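Putative metal resistance protein (Proteus mirabilis, PDB 6C29) is the N-terminal periplasmic, tandem immunoglobulin-fold part of the membrane protein ScsB, a probable protein-disulfide reductase that primes the disulfide isomerase ScsC. Local coordinates at residues D136-W139 with Q140-A144. Numbering follows the deposited sequence.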
loop_
_atom_site.group_PDB
_atom_site.type_symbol
_atom_site.label_atom_id
_atom_site.label_comp_id
_atom_site.label_asym_id
_atom_site.label_seq_id
_atom_site.Cartn_x
_atom_site.Cartn_y
_atom_site.Cartn_z
ATOM N N ASP A 136 9.159 -12.867 18.998
ATOM C CA ASP A 136 7.950 -12.064 18.980
ATOM C C ASP A 136 7.406 -11.831 17.585
ATOM O O ASP A 136 6.770 -10.813 17.325
ATOM C CB ASP A 136 8.198 -10.766 19.704
ATOM C CG ASP A 136 9.158 -9.867 18.999
ATOM O OD1 ASP A 136 9.753 -10.244 17.968
ATOM O OD2 ASP A 136 9.314 -8.751 19.522
ATOM N N PHE A 137 7.627 -12.804 16.709
ATOM C CA PHE A 137 7.156 -12.692 15.322
ATOM C C PHE A 137 5.640 -12.539 15.230
ATOM O O PHE A 137 5.167 -11.690 14.470
ATOM C CB PHE A 137 7.619 -13.905 14.514
ATOM C CG PHE A 137 7.207 -13.867 13.082
ATOM C CD1 PHE A 137 7.941 -13.154 12.160
ATOM C CD2 PHE A 137 6.095 -14.573 12.646
ATOM C CE1 PHE A 137 7.571 -13.124 10.847
ATOM C CE2 PHE A 137 5.724 -14.557 11.307
ATOM C CZ PHE A 137 6.453 -13.838 10.414
ATOM N N GLU A 138 4.877 -13.350 15.965
ATOM C CA GLU A 138 3.407 -13.336 15.873
ATOM C C GLU A 138 2.869 -11.969 16.345
ATOM O O GLU A 138 1.983 -11.373 15.705
ATOM C CB GLU A 138 2.812 -14.491 16.689
ATOM C CG GLU A 138 1.311 -14.693 16.532
ATOM C CD GLU A 138 0.887 -15.208 15.143
ATOM O OE1 GLU A 138 1.772 -15.544 14.318
ATOM O OE2 GLU A 138 -0.342 -15.284 14.882
ATOM N N TRP A 139 3.448 -11.434 17.412
ATOM C CA TRP A 139 3.090 -10.101 17.870
ATOM C C TRP A 139 3.433 -9.049 16.828
ATOM O O TRP A 139 2.605 -8.153 16.564
ATOM C CB TRP A 139 3.807 -9.774 19.179
ATOM C CG TRP A 139 3.552 -8.385 19.698
ATOM C CD1 TRP A 139 2.460 -7.941 20.409
ATOM C CD2 TRP A 139 4.426 -7.251 19.557
ATOM N NE1 TRP A 139 2.605 -6.592 20.702
ATOM C CE2 TRP A 139 3.797 -6.150 20.191
ATOM C CE3 TRP A 139 5.667 -7.057 18.955
ATOM C CZ2 TRP A 139 4.396 -4.879 20.267
ATOM C CZ3 TRP A 139 6.250 -5.782 19.020
ATOM C CH2 TRP A 139 5.611 -4.723 19.674
ATOM N N GLN A 140 4.647 -9.100 16.278
ATOM C CA GLN A 140 5.031 -8.153 15.242
ATOM C C GLN A 140 4.088 -8.266 14.054
ATOM O O GLN A 140 3.688 -7.248 13.524
ATOM C CB GLN A 140 6.488 -8.363 14.770
ATOM C CG GLN A 140 7.590 -7.936 15.777
ATOM C CD GLN A 140 8.882 -7.525 15.052
ATOM O OE1 GLN A 140 9.015 -7.697 13.828
ATOM N NE2 GLN A 140 9.822 -6.959 15.796
ATOM N N TYR A 141 3.706 -9.483 13.677
ATOM C CA TYR A 141 2.832 -9.673 12.513
ATOM C C TYR A 141 1.452 -9.067 12.804
ATOM O O TYR A 141 0.864 -8.397 11.936
ATOM C CB TYR A 141 2.687 -11.167 12.159
ATOM C CG TYR A 141 2.374 -11.362 10.719
ATOM C CD1 TYR A 141 1.092 -11.264 10.244
ATOM C CD2 TYR A 141 3.391 -11.643 9.813
ATOM C CE1 TYR A 141 0.844 -11.408 8.921
ATOM C CE2 TYR A 141 3.156 -11.783 8.490
ATOM C CZ TYR A 141 1.879 -11.687 8.046
ATOM O OH TYR A 141 1.567 -11.825 6.704
ATOM N N ASN A 142 0.902 -9.318 13.988
ATOM C CA ASN A 142 -0.404 -8.765 14.334
ATOM C C ASN A 142 -0.375 -7.251 14.455
ATOM O O ASN A 142 -1.333 -6.587 14.071
ATOM C CB ASN A 142 -0.920 -9.407 15.599
ATOM C CG ASN A 142 -1.377 -10.837 15.369
ATOM O OD1 ASN A 142 -1.696 -11.232 14.248
ATOM N ND2 ASN A 142 -1.420 -11.615 16.437
ATOM N N GLN A 143 0.695 -6.707 15.001
ATOM C CA GLN A 143 0.853 -5.257 15.047
ATOM C C GLN A 143 0.853 -4.659 13.642
ATOM O O GLN A 143 0.223 -3.630 13.403
ATOM C CB GLN A 143 2.168 -4.864 15.761
ATOM C CG GLN A 143 2.249 -5.097 17.275
ATOM C CD GLN A 143 1.318 -4.194 18.060
ATOM O OE1 GLN A 143 1.555 -2.987 18.139
ATOM N NE2 GLN A 143 0.261 -4.753 18.606
ATOM N N ALA A 144 1.512 -5.325 12.696
ATOM C CA ALA A 144 1.552 -4.854 11.331
ATOM C C ALA A 144 0.204 -4.977 10.640
ATOM O O ALA A 144 -0.206 -4.063 9.908
ATOM C CB ALA A 144 2.600 -5.628 10.555
HETATM O O HOH W 1 -0.250 -13.370 12.951
HETATM O O HOH W 2 -0.065 -7.312 18.397
#
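Trp-139 and Gln-143 illustrate how a residue one helical turn further on can cover an aromatic face. CG of Gln-143 sits over the six-membered ring of Trp-139, 3.7 Å from its centroid, a CH-pi contact. A bend at chi2 (-68°) folds the glutamine back over the indole, and the turn of its amide about the last bond brings the two planes to within 7° of parallel, the amide stacked on the indole with NE2 of Gln-143 lying 3.6 Å from NE1 of Trp-139. A water links the amide to the backbone: it accepts from NE2 of Gln-143 at 2.6 Å and gives a weak bond to the carbonyl O of Trp-139.

The buried aromatic pair is less regular. With chi1 near anti in both (-179° in Phe-137), the side chains of Phe-137 and Tyr-141 are sent off the helix side by side in the same direction, and their rings meet obliquely, CZ of Phe-137 lying 3.8 Å from CD2 of Tyr-141. Both side chains rest on Leu-33, while the tyrosine OH bonds to the carbonyl of Ile-95 and its ring also forms a cation-pi contact with Lys-31.

Polar contacts line another flank. A second water bridges Glu-138 and Asn-142, donating to OD1 of Asn-142 at 2.9 Å and weakly to OE2 of Glu-138, whose OE1 is engaged in a salt bridge with Lys-31.

Beneath these side chains run four consecutive backbone bonds, from the N-H of Gln-140 to Asp-136 O (2.9 Å) through that of Gln-143 to Trp-139 O. Asp-136 holds the N-cap position without a side-chain capping bond. The i to i+4 pattern defines the first turns of an amphipathic alpha-helix, 137-145, which lays Phe-137, Tyr-141 and Ala-144 against the N-terminal immunoglobulin-like beta domain and precedes the strands of the second.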